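PDB 5K04: N-terminal acetyltransferase B complex subunit MDM20 from Candida albicans, which serves as the non-catalytic subunit of the NatB complex, probably scaffolding the catalytic subunit NAT3 for acetylation of protein N-termini. Local coordinates for residues Asp383-Ser387 and Pro388-Ile392; Lys412-Leu415 and Met416-Tyr419; Asp351-Asp354 and Val355-Arg358. One frame throughout, in Å; residues are numbered along the deposited sequence.

Contact 1 of 3, residues Asp383-Ser387 and Pro388-Ile392; sequences DLDSS and PQNTI
Asn-390, in the first turn of its helix, reaches back with its amide to the chain that leads into that helix, and most of the polar contacts of this corner converge on it. Its CG stands anti to the backbone N (chi1 170°), which swings the amide off the helix and in beside Asp-383 and Asp-385.

Side-chain bonds come first. ND2 of Asn-390 lies 2.9 Å from the backbone O of Asp-383 and 3.0 Å from OD2 of the same aspartate; both bonds are bent and weak, with carboxylate and amide planes 53° apart. That carboxylate also has a salt bridge to Lys-393 and a bond from Asn-394, so the amide is a minor partner. On its other branch, OD1 of Asn-390 takes a long, weak bond from the backbone N of Asp-385, and a water 2.7 Å from this OD1 ties it to Ser-386 N and to Thr-391 OG1.

Capping bonds form a second group. Ser-387 is the N-cap: its OG accepts from Asn-390 N at 3.3 Å, while it donates to Asp-385 OD1 at 2.7 Å on the syn side of the carboxylate. Asp-385 OD1 also accepts from Ser-387 N, closing an Asx turn, so two donors hold this carboxylate oxygen. The first regular helical bond runs from Thr-391 N to Ser-387 O at 3.0 Å.

Carbon packing adds little: the CD2 methyl of Leu-384 lies 3.6 Å from Asn-390 OD1, the two side chains crossing at about a right angle.

The corner joins helix 372-383 to helix 388-404 as a short interhelical turn. Leu-384 and Thr-391 pack against Leu-418 of helix 409-419, and Pro-388 rests on the loop at Asn-656 and Leu-658.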
ATOM      1  N   ASP A 383     -27.956   3.782   8.205  1.00 49.32           N
ATOM      2  CA  ASP A 383     -28.727   5.013   8.350  1.00 47.01           C
ATOM      3  C   ASP A 383     -28.205   6.152   7.472  1.00 45.23           C
ATOM      4  O   ASP A 383     -28.910   7.152   7.309  1.00 36.41           O
ATOM      5  CB  ASP A 383     -28.720   5.444   9.819  1.00 47.00           C
ATOM      6  CG  ASP A 383     -29.546   6.686  10.082  1.00 44.93           C
ATOM      7  OD1 ASP A 383     -30.755   6.676   9.753  1.00 39.14           O
ATOM      8  OD2 ASP A 383     -28.997   7.651  10.656  1.00 37.82           O
ATOM      9  N   LEU A 384     -26.998   6.025   6.903  1.00 42.34           N
ATOM     10  CA  LEU A 384     -26.373   7.131   6.178  1.00 44.70           C
ATOM     11  C   LEU A 384     -27.119   7.400   4.879  1.00 50.03           C
ATOM     12  O   LEU A 384     -27.335   6.484   4.078  1.00 44.69           O
ATOM     13  CB  LEU A 384     -24.915   6.809   5.891  1.00 43.18           C
ATOM     14  CG  LEU A 384     -23.989   6.778   7.111  1.00 45.68           C
ATOM     15  CD1 LEU A 384     -22.635   6.257   6.710  1.00 35.27           C
ATOM     16  CD2 LEU A 384     -23.873   8.160   7.770  1.00 40.12           C
ATOM     17  N   ASP A 385     -27.525   8.653   4.674  1.00 52.13           N
ATOM     18  CA  ASP A 385     -28.289   9.024   3.491  1.00 50.40           C
ATOM     19  C   ASP A 385     -27.704  10.203   2.720  1.00 44.44           C
ATOM     20  O   ASP A 385     -28.334  10.653   1.758  1.00 38.28           O
ATOM     21  CB  ASP A 385     -29.757   9.298   3.879  1.00 43.06           C
ATOM     22  CG  ASP A 385     -29.949  10.582   4.727  1.00 44.68           C
ATOM     23  OD1 ASP A 385     -29.035  11.435   4.801  1.00 36.03           O
ATOM     24  OD2 ASP A 385     -31.044  10.740   5.311  1.00 42.48           O
ATOM     25  N   SER A 386     -26.524  10.713   3.117  1.00 46.00           N
ATOM     26  CA  SER A 386     -25.762  11.809   2.516  1.00 41.96           C
ATOM     27  C   SER A 386     -26.362  13.181   2.798  1.00 45.93           C
ATOM     28  O   SER A 386     -25.732  14.181   2.479  1.00 39.06           O
ATOM     29  CB  SER A 386     -25.593  11.650   0.997  1.00 41.45           C
ATOM     30  OG  SER A 386     -26.811  11.909   0.332  1.00 46.79           O
ATOM     31  N   SER A 387     -27.538  13.271   3.413  1.00 44.09           N
ATOM     32  CA  SER A 387     -28.024  14.571   3.830  1.00 38.49           C
ATOM     33  C   SER A 387     -27.126  15.112   4.946  1.00 40.88           C
ATOM     34  O   SER A 387     -26.692  14.351   5.806  1.00 35.30           O
ATOM     35  CB  SER A 387     -29.479  14.488   4.298  1.00 32.57           C
ATOM     36  OG  SER A 387     -29.586  13.970   5.606  1.00 34.57           O
ATOM     37  N   PRO A 388     -26.805  16.414   4.936  1.00 53.04           N
ATOM     38  CA  PRO A 388     -25.856  16.955   5.937  1.00 48.69           C
ATOM     39  C   PRO A 388     -26.331  16.850   7.382  1.00 44.01           C
ATOM     40  O   PRO A 388     -25.499  16.701   8.285  1.00 36.30           O
ATOM     41  CB  PRO A 388     -25.686  18.424   5.505  1.00 51.50           C
ATOM     42  CG  PRO A 388     -26.884  18.721   4.608  1.00 48.40           C
ATOM     43  CD  PRO A 388     -27.199  17.425   3.938  1.00 47.11           C
ATOM     44  N   GLN A 389     -27.640  16.935   7.630  1.00 46.48           N
ATOM     45  CA  GLN A 389     -28.178  16.679   8.963  1.00 48.46           C
ATOM     46  C   GLN A 389     -27.921  15.241   9.405  1.00 46.25           C
ATOM     47  O   GLN A 389     -27.614  14.989  10.576  1.00 33.08           O
ATOM     48  CB  GLN A 389     -29.677  16.965   8.974  1.00 48.57           C
ATOM     49  CG  GLN A 389     -30.376  16.728  10.287  1.00 56.04           C
ATOM     50  CD  GLN A 389     -31.671  17.503  10.329  1.00 76.59           C
ATOM     51  OE1 GLN A 389     -32.069  18.120   9.337  1.00 79.82           O
ATOM     52  NE2 GLN A 389     -32.341  17.485  11.471  1.00 82.12           N
ATOM     53  N   ASN A 390     -28.079  14.281   8.489  1.00 44.44           N
ATOM     54  CA  ASN A 390     -27.828  12.895   8.857  1.00 47.04           C
ATOM     55  C   ASN A 390     -26.345  12.668   9.110  1.00 43.25           C
ATOM     56  O   ASN A 390     -25.965  11.938  10.032  1.00 29.44           O
ATOM     57  CB  ASN A 390     -28.345  11.971   7.760  1.00 42.97           C
ATOM     58  CG  ASN A 390     -27.899  10.531   7.950  1.00 45.03           C
ATOM     59  OD1 ASN A 390     -26.808  10.151   7.545  1.00 30.95           O
ATOM     60  ND2 ASN A 390     -28.763   9.721   8.544  1.00 50.14           N
ATOM     61  N   THR A 391     -25.498  13.310   8.307  1.00 51.65           N
ATOM     62  CA  THR A 391     -24.051  13.182   8.458  1.00 45.57           C
ATOM     63  C   THR A 391     -23.586  13.747   9.797  1.00 37.94           C
ATOM     64  O   THR A 391     -22.771  13.135  10.498  1.00 29.79           O
ATOM     65  CB  THR A 391     -23.380  13.893   7.285  1.00 40.18           C
ATOM     66  OG1 THR A 391     -23.661  13.159   6.089  1.00 26.96           O
ATOM     67  CG2 THR A 391     -21.870  14.022   7.488  1.00 43.25           C
ATOM     68  N   ILE A 392     -24.122  14.906  10.176  1.00 42.00           N
ATOM     69  CA  ILE A 392     -23.759  15.531  11.439  1.00 42.14           C
ATOM     70  C   ILE A 392     -24.279  14.709  12.610  1.00 44.43           C
ATOM     71  O   ILE A 392     -23.569  14.500  13.604  1.00 37.55           O
ATOM     72  CB  ILE A 392     -24.287  16.976  11.471  1.00 46.15           C
ATOM     73  CG1 ILE A 392     -23.498  17.855  10.494  1.00 48.36           C
ATOM     74  CG2 ILE A 392     -24.243  17.539  12.884  1.00 38.98           C
ATOM     75  CD1 ILE A 392     -24.057  19.274  10.361  1.00 44.99           C
TER
HETATM   76  O   HOH W   1     -24.926  10.940   5.771  1.00 25.20           O

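Contact 2 of 3, residues Lys412-Leu415 and Met416-Tyr419; sequences KLWL and MKLY
Lys-417 lays its ammonium over one face of the Trp-414 indole, one helical turn back, and this is the closely packed side of the contact. NZ sits 3.8 Å from the centroid of the six-membered ring of Trp-414, 24° off the normal, a cation-pi contact displaced toward the rim near CH2. The bend at chi3 (55°) of Lys-417 carries CE over the same face, where it adds a CH-pi contact. The charge has a stronger partner in Glu-555, whose carboxylate bridges to NZ and whose backbone O accepts from Trp-414 NE1, so one residue fixes both the lysine and the indole.

On another side of the helix, Leu-415 and Tyr-419, a turn apart, extend alongside each other in the same direction. CG of Leu-415 is 3.7 Å from CE2 of Tyr-419, and CD1 makes an off-centre CH-pi contact with the ring. The join of Leu-413 to Met-416 is looser, CD2 to CE at 4.1 Å, and Lys-412 is the partly exposed member, its extended chain leading away from the next turn.

Four backbone bonds, from Met-416 N to Lys-412 O through Tyr-419 N to Leu-415 O, keep the regular alpha-helical spacing. Leu-413 also packs on Leu-20 of the NAT3 chain, while the other faces meet helices 372-383, 388-404 and 429-434, as expected of a buried helix in a TPR-like helical array.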
ATOM      1  N   LYS A 412     -13.194   5.272  13.728  1.00 41.49           N
ATOM      2  CA  LYS A 412     -12.350   6.414  13.385  1.00 36.25           C
ATOM      3  C   LYS A 412     -12.323   6.656  11.880  1.00 35.39           C
ATOM      4  O   LYS A 412     -12.454   7.800  11.422  1.00 26.02           O
ATOM      5  CB  LYS A 412     -10.938   6.189  13.911  1.00 39.49           C
ATOM      6  CG  LYS A 412     -10.817   6.366  15.415  1.00 42.15           C
ATOM      7  CD  LYS A 412      -9.389   6.253  15.868  1.00 39.22           C
ATOM      8  CE  LYS A 412      -9.254   6.516  17.371  1.00 40.41           C
ATOM      9  NZ  LYS A 412      -7.788   6.568  17.703  1.00 45.26           N
ATOM     10  N   LEU A 413     -12.171   5.586  11.094  1.00 33.92           N
ATOM     11  CA  LEU A 413     -12.130   5.756   9.643  1.00 38.28           C
ATOM     12  C   LEU A 413     -13.435   6.345   9.142  1.00 38.39           C
ATOM     13  O   LEU A 413     -13.436   7.248   8.299  1.00 27.62           O
ATOM     14  CB  LEU A 413     -11.851   4.419   8.954  1.00 35.77           C
ATOM     15  CG  LEU A 413     -10.500   3.771   9.256  1.00 36.67           C
ATOM     16  CD1 LEU A 413     -10.389   2.433   8.562  1.00 29.90           C
ATOM     17  CD2 LEU A 413      -9.395   4.669   8.832  1.00 32.18           C
ATOM     18  N   TRP A 414     -14.561   5.854   9.670  1.00 37.19           N
ATOM     19  CA  TRP A 414     -15.861   6.347   9.235  1.00 37.38           C
ATOM     20  C   TRP A 414     -16.047   7.808   9.633  1.00 36.37           C
ATOM     21  O   TRP A 414     -16.560   8.611   8.845  1.00 30.24           O
ATOM     22  CB  TRP A 414     -16.971   5.466   9.818  1.00 37.77           C
ATOM     23  CG  TRP A 414     -17.266   4.293   8.957  1.00 40.58           C
ATOM     24  CD1 TRP A 414     -16.810   3.011   9.127  1.00 42.82           C
ATOM     25  CD2 TRP A 414     -18.041   4.288   7.749  1.00 37.03           C
ATOM     26  NE1 TRP A 414     -17.269   2.207   8.114  1.00 40.87           N
ATOM     27  CE2 TRP A 414     -18.022   2.965   7.250  1.00 41.26           C
ATOM     28  CE3 TRP A 414     -18.741   5.271   7.038  1.00 36.16           C
ATOM     29  CZ2 TRP A 414     -18.686   2.594   6.066  1.00 40.39           C
ATOM     30  CZ3 TRP A 414     -19.418   4.902   5.866  1.00 39.23           C
ATOM     31  CH2 TRP A 414     -19.379   3.570   5.393  1.00 40.18           C
ATOM     32  N   LEU A 415     -15.610   8.169  10.846  1.00 40.69           N
ATOM     33  CA  LEU A 415     -15.674   9.561  11.280  1.00 43.37           C
ATOM     34  C   LEU A 415     -14.951  10.476  10.292  1.00 45.92           C
ATOM     35  O   LEU A 415     -15.447  11.561   9.956  1.00 39.69           O
ATOM     36  CB  LEU A 415     -15.074   9.692  12.683  1.00 36.26           C
ATOM     37  CG  LEU A 415     -15.139  11.090  13.294  1.00 39.33           C
ATOM     38  CD1 LEU A 415     -16.598  11.592  13.274  1.00 41.72           C
ATOM     39  CD2 LEU A 415     -14.575  11.089  14.710  1.00 30.75           C
ATOM     40  N   MET A 416     -13.785  10.043   9.799  1.00 47.36           N
ATOM     41  CA  MET A 416     -13.082  10.828   8.785  1.00 45.17           C
ATOM     42  C   MET A 416     -13.878  10.896   7.484  1.00 36.94           C
ATOM     43  O   MET A 416     -13.962  11.963   6.861  1.00 23.19           O
ATOM     44  CB  MET A 416     -11.677  10.262   8.558  1.00 41.10           C
ATOM     45  CG  MET A 416     -10.679  10.698   9.628  1.00 41.51           C
ATOM     46  SD  MET A 416      -8.953  10.435   9.293  1.00 22.89           S
ATOM     47  CE  MET A 416      -8.995   8.703   9.276  1.00 22.59           C
ATOM     48  N   LYS A 417     -14.509   9.782   7.081  1.00 41.98           N
ATOM     49  CA  LYS A 417     -15.325   9.788   5.861  1.00 43.10           C
ATOM     50  C   LYS A 417     -16.473  10.785   5.970  1.00 39.45           C
ATOM     51  O   LYS A 417     -16.743  11.534   5.026  1.00 39.64           O
ATOM     52  CB  LYS A 417     -15.865   8.381   5.566  1.00 40.93           C
ATOM     53  CG  LYS A 417     -14.776   7.365   5.277  1.00 50.05           C
ATOM     54  CD  LYS A 417     -15.311   5.955   4.969  1.00 47.54           C
ATOM     55  CE  LYS A 417     -16.316   5.942   3.828  1.00 42.37           C
ATOM     56  NZ  LYS A 417     -16.665   4.536   3.438  1.00 43.42           N
ATOM     57  N   LEU A 418     -17.168  10.801   7.119  1.00 43.71           N
ATOM     58  CA  LEU A 418     -18.269  11.745   7.314  1.00 44.65           C
ATOM     59  C   LEU A 418     -17.770  13.186   7.255  1.00 40.69           C
ATOM     60  O   LEU A 418     -18.343  14.016   6.542  1.00 27.77           O
ATOM     61  CB  LEU A 418     -18.976  11.494   8.650  1.00 41.56           C
ATOM     62  CG  LEU A 418     -19.707  10.169   8.932  1.00 50.92           C
ATOM     63  CD1 LEU A 418     -20.748  10.327  10.049  1.00 47.41           C
ATOM     64  CD2 LEU A 418     -20.355   9.618   7.723  1.00 48.02           C
ATOM     65  N   TYR A 419     -16.692  13.493   8.000  1.00 39.63           N
ATOM     66  CA  TYR A 419     -16.096  14.825   7.955  1.00 39.38           C
ATOM     67  C   TYR A 419     -15.692  15.205   6.545  1.00 40.42           C
ATOM     68  O   TYR A 419     -15.675  16.398   6.201  1.00 32.78           O
ATOM     69  CB  TYR A 419     -14.864  14.906   8.851  1.00 42.58           C
ATOM     70  CG  TYR A 419     -15.116  15.124  10.335  1.00 46.62           C
ATOM     71  CD1 TYR A 419     -16.109  15.990  10.790  1.00 46.03           C
ATOM     72  CD2 TYR A 419     -14.329  14.487  11.281  1.00 40.90           C
ATOM     73  CE1 TYR A 419     -16.318  16.193  12.163  1.00 45.64           C
ATOM     74  CE2 TYR A 419     -14.537  14.662  12.627  1.00 41.94           C
ATOM     75  CZ  TYR A 419     -15.529  15.513  13.075  1.00 37.88           C
ATOM     76  OH  TYR A 419     -15.701  15.674  14.428  1.00 27.72           O
TER

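Contact 3 of 3, residues Asp351-Asp354 and Val355-Arg358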
ATOM      1  N   ASP A 351     -31.222  -2.569  13.491  1.00 58.13           N
ATOM      2  CA  ASP A 351     -31.691  -1.740  14.606  1.00 63.22           C
ATOM      3  C   ASP A 351     -31.176  -2.360  15.902  1.00 56.74           C
ATOM      4  O   ASP A 351     -31.787  -3.281  16.454  1.00 41.30           O
ATOM      5  CB  ASP A 351     -33.212  -1.615  14.604  1.00 69.04           C
ATOM      6  CG  ASP A 351     -33.720  -0.709  13.495  1.00 70.00           C
ATOM      7  OD1 ASP A 351     -32.895  -0.030  12.840  1.00 68.04           O
ATOM      8  OD2 ASP A 351     -34.947  -0.682  13.275  1.00 72.24           O
ATOM      9  N   ASN A 352     -30.049  -1.840  16.393  1.00 54.75           N
ATOM     10  CA  ASN A 352     -29.295  -2.503  17.450  1.00 55.62           C
ATOM     11  C   ASN A 352     -28.959  -1.600  18.637  1.00 54.07           C
ATOM     12  O   ASN A 352     -28.126  -1.978  19.469  1.00 47.93           O
ATOM     13  CB  ASN A 352     -28.010  -3.099  16.859  1.00 49.31           C
ATOM     14  CG  ASN A 352     -28.292  -4.164  15.796  1.00 50.38           C
ATOM     15  OD1 ASN A 352     -29.047  -5.112  16.036  1.00 39.68           O
ATOM     16  ND2 ASN A 352     -27.684  -4.007  14.617  1.00 54.37           N
ATOM     17  N   TRP A 353     -29.585  -0.424  18.749  1.00 59.04           N
ATOM     18  CA  TRP A 353     -29.354   0.426  19.913  1.00 56.10           C
ATOM     19  C   TRP A 353     -29.779  -0.255  21.205  1.00 48.04           C
ATOM     20  O   TRP A 353     -29.207   0.019  22.266  1.00 43.03           O
ATOM     21  CB  TRP A 353     -30.085   1.761  19.753  1.00 53.39           C
ATOM     22  CG  TRP A 353     -29.569   2.548  18.594  1.00 51.99           C
ATOM     23  CD1 TRP A 353     -30.265   2.915  17.474  1.00 49.53           C
ATOM     24  CD2 TRP A 353     -28.232   3.040  18.417  1.00 47.12           C
ATOM     25  NE1 TRP A 353     -29.442   3.603  16.617  1.00 52.34           N
ATOM     26  CE2 TRP A 353     -28.192   3.698  17.168  1.00 48.73           C
ATOM     27  CE3 TRP A 353     -27.073   2.995  19.191  1.00 47.68           C
ATOM     28  CZ2 TRP A 353     -27.036   4.316  16.678  1.00 47.54           C
ATOM     29  CZ3 TRP A 353     -25.921   3.610  18.700  1.00 50.34           C
ATOM     30  CH2 TRP A 353     -25.915   4.260  17.452  1.00 47.19           C
ATOM     31  N   ASP A 354     -30.767  -1.149  21.137  1.00 46.06           N
ATOM     32  CA  ASP A 354     -31.198  -1.849  22.343  1.00 47.83           C
ATOM     33  C   ASP A 354     -30.051  -2.658  22.939  1.00 47.73           C
ATOM     34  O   ASP A 354     -29.886  -2.709  24.162  1.00 40.74           O
ATOM     35  CB  ASP A 354     -32.406  -2.745  22.037  1.00 49.03           C
ATOM     36  CG  ASP A 354     -32.123  -3.768  20.939  1.00 50.40           C
ATOM     37  OD1 ASP A 354     -31.413  -3.439  19.961  1.00 42.78           O
ATOM     38  OD2 ASP A 354     -32.606  -4.908  21.061  1.00 44.56           O
ATOM     39  N   VAL A 355     -29.222  -3.270  22.086  1.00 53.82           N
ATOM     40  CA  VAL A 355     -28.093  -4.045  22.589  1.00 53.79           C
ATOM     41  C   VAL A 355     -26.992  -3.115  23.067  1.00 50.50           C
ATOM     42  O   VAL A 355     -26.367  -3.354  24.111  1.00 38.12           O
ATOM     43  CB  VAL A 355     -27.579  -5.011  21.509  1.00 53.46           C
ATOM     44  CG1 VAL A 355     -26.399  -5.816  22.037  1.00 47.88           C
ATOM     45  CG2 VAL A 355     -28.685  -5.931  21.050  1.00 55.97           C
ATOM     46  N   TYR A 356     -26.741  -2.038  22.309  1.00 48.02           N
ATOM     47  CA  TYR A 356     -25.823  -0.995  22.755  1.00 45.74           C
ATOM     48  C   TYR A 356     -26.166  -0.518  24.168  1.00 49.55           C
ATOM     49  O   TYR A 356     -25.290  -0.418  25.034  1.00 44.65           O
ATOM     50  CB  TYR A 356     -25.834   0.181  21.776  1.00 45.96           C
ATOM     51  CG  TYR A 356     -25.050   1.344  22.328  1.00 47.90           C
ATOM     52  CD1 TYR A 356     -23.661   1.367  22.240  1.00 43.85           C
ATOM     53  CD2 TYR A 356     -25.687   2.388  22.991  1.00 49.05           C
ATOM     54  CE1 TYR A 356     -22.929   2.408  22.780  1.00 42.88           C
ATOM     55  CE2 TYR A 356     -24.969   3.434  23.545  1.00 46.90           C
ATOM     56  CZ  TYR A 356     -23.592   3.447  23.433  1.00 45.44           C
ATOM     57  OH  TYR A 356     -22.879   4.495  23.968  1.00 43.46           O
ATOM     58  N   GLU A 357     -27.443  -0.234  24.424  1.00 53.41           N
ATOM     59  CA  GLU A 357     -27.831   0.255  25.746  1.00 55.94           C
ATOM     60  C   GLU A 357     -27.546  -0.758  26.848  1.00 55.65           C
ATOM     61  O   GLU A 357     -27.379  -0.364  28.007  1.00 42.64           O
ATOM     62  CB  GLU A 357     -29.308   0.647  25.760  1.00 54.87           C
ATOM     63  CG  GLU A 357     -29.639   1.910  24.951  1.00 60.00           C
ATOM     64  CD  GLU A 357     -29.059   3.197  25.538  1.00 58.83           C
ATOM     65  OE1 GLU A 357     -28.563   3.172  26.684  1.00 58.42           O
ATOM     66  OE2 GLU A 357     -29.109   4.239  24.847  1.00 52.87           O
ATOM     67  N   ARG A 358     -27.468  -2.046  26.516  1.00 64.06           N
ATOM     68  CA  ARG A 358     -27.157  -3.078  27.500  1.00 57.06           C
ATOM     69  C   ARG A 358     -25.663  -3.302  27.677  1.00 49.80           C
ATOM     70  O   ARG A 358     -25.257  -3.904  28.672  1.00 52.43           O
ATOM     71  CB  ARG A 358     -27.821  -4.402  27.112  1.00 58.26           C
ATOM     72  CG  ARG A 358     -29.313  -4.474  27.430  1.00 69.88           C
ATOM     73  CD  ARG A 358     -29.995  -5.520  26.562  1.00 76.43           C
ATOM     74  NE  ARG A 358     -29.413  -6.847  26.752  1.00 84.59           N
ATOM     75  CZ  ARG A 358     -29.494  -7.842  25.865  1.00 91.00           C
ATOM     76  NH1 ARG A 358     -30.133  -7.667  24.709  1.00 87.76           N
ATOM     77  NH2 ARG A 358     -28.929  -9.016  26.133  1.00 91.99           N
TER
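Trp-353 turns the edge of its indole toward the face of the Tyr-356 ring, an offset edge-to-face pair with planes at 86° and centroids 5.8 Å apart, measured from the six-membered ring. The side chains come nearest at CE3 of Trp-353 and CB of Tyr-356, 4.0 Å apart, so the indole approaches close to the root of the tyrosine side chain. Different first torsions bring the rings together: CG of Trp-353 lies beside the backbone N (chi1 -63°), whereas that of Tyr-356 is anti to it (chi1 172°).

On another side of the short helix, Asp-354 sets its carboxylate across Val-355, with OD1 3.9 Å from CG2. Its OD2 is held by a salt bridge to Arg-344 of helix 337-346, and Val-355 packs against that same helix. Asn-352, the residue before the first turn, offers its backbone O to Tyr-356 N at 3.2 Å; its side chain turns instead to Arg-344 and Gln-349. Glu-357 N follows with a bond to Trp-353 O at 2.8 Å, while Arg-358 N reaches Asp-354 O only weakly.

The chemistry thus divides the helix. The aromatic pair faces helices 372-383 and 388-404 and is held by dispersion and ring electrostatics, while Arg-344 ties the opening of the helix by a salt bridge to Asp-354 and a hydrogen bond to Asn-352 OD1. Asp-354 OD2 and Arg-358 NH1, 5.2 Å apart, are not in contact, so any attraction between them is probably modest.

Along the chain the order is contact 3, contact 1, contact 2, all within the part of the chain characteristic of NatB non-catalytic subunits and on one side of the chain's centre. Contacts 1 and 2 lie about 12 Å apart between centres and touch: Leu-384 CD1 meets Trp-414 CZ3 at 3.6 Å, so the turn before helix 388-404 packs directly on helix 409-419. Contact 3 stands farther off, about 20 Å from contact 1 and 22 Å from contact 2 between centres, and touches neither. Helices 372-383 and 388-404 relate all three, joining an outlying short helix to the buried helix that meets NAT3 through Leu-413.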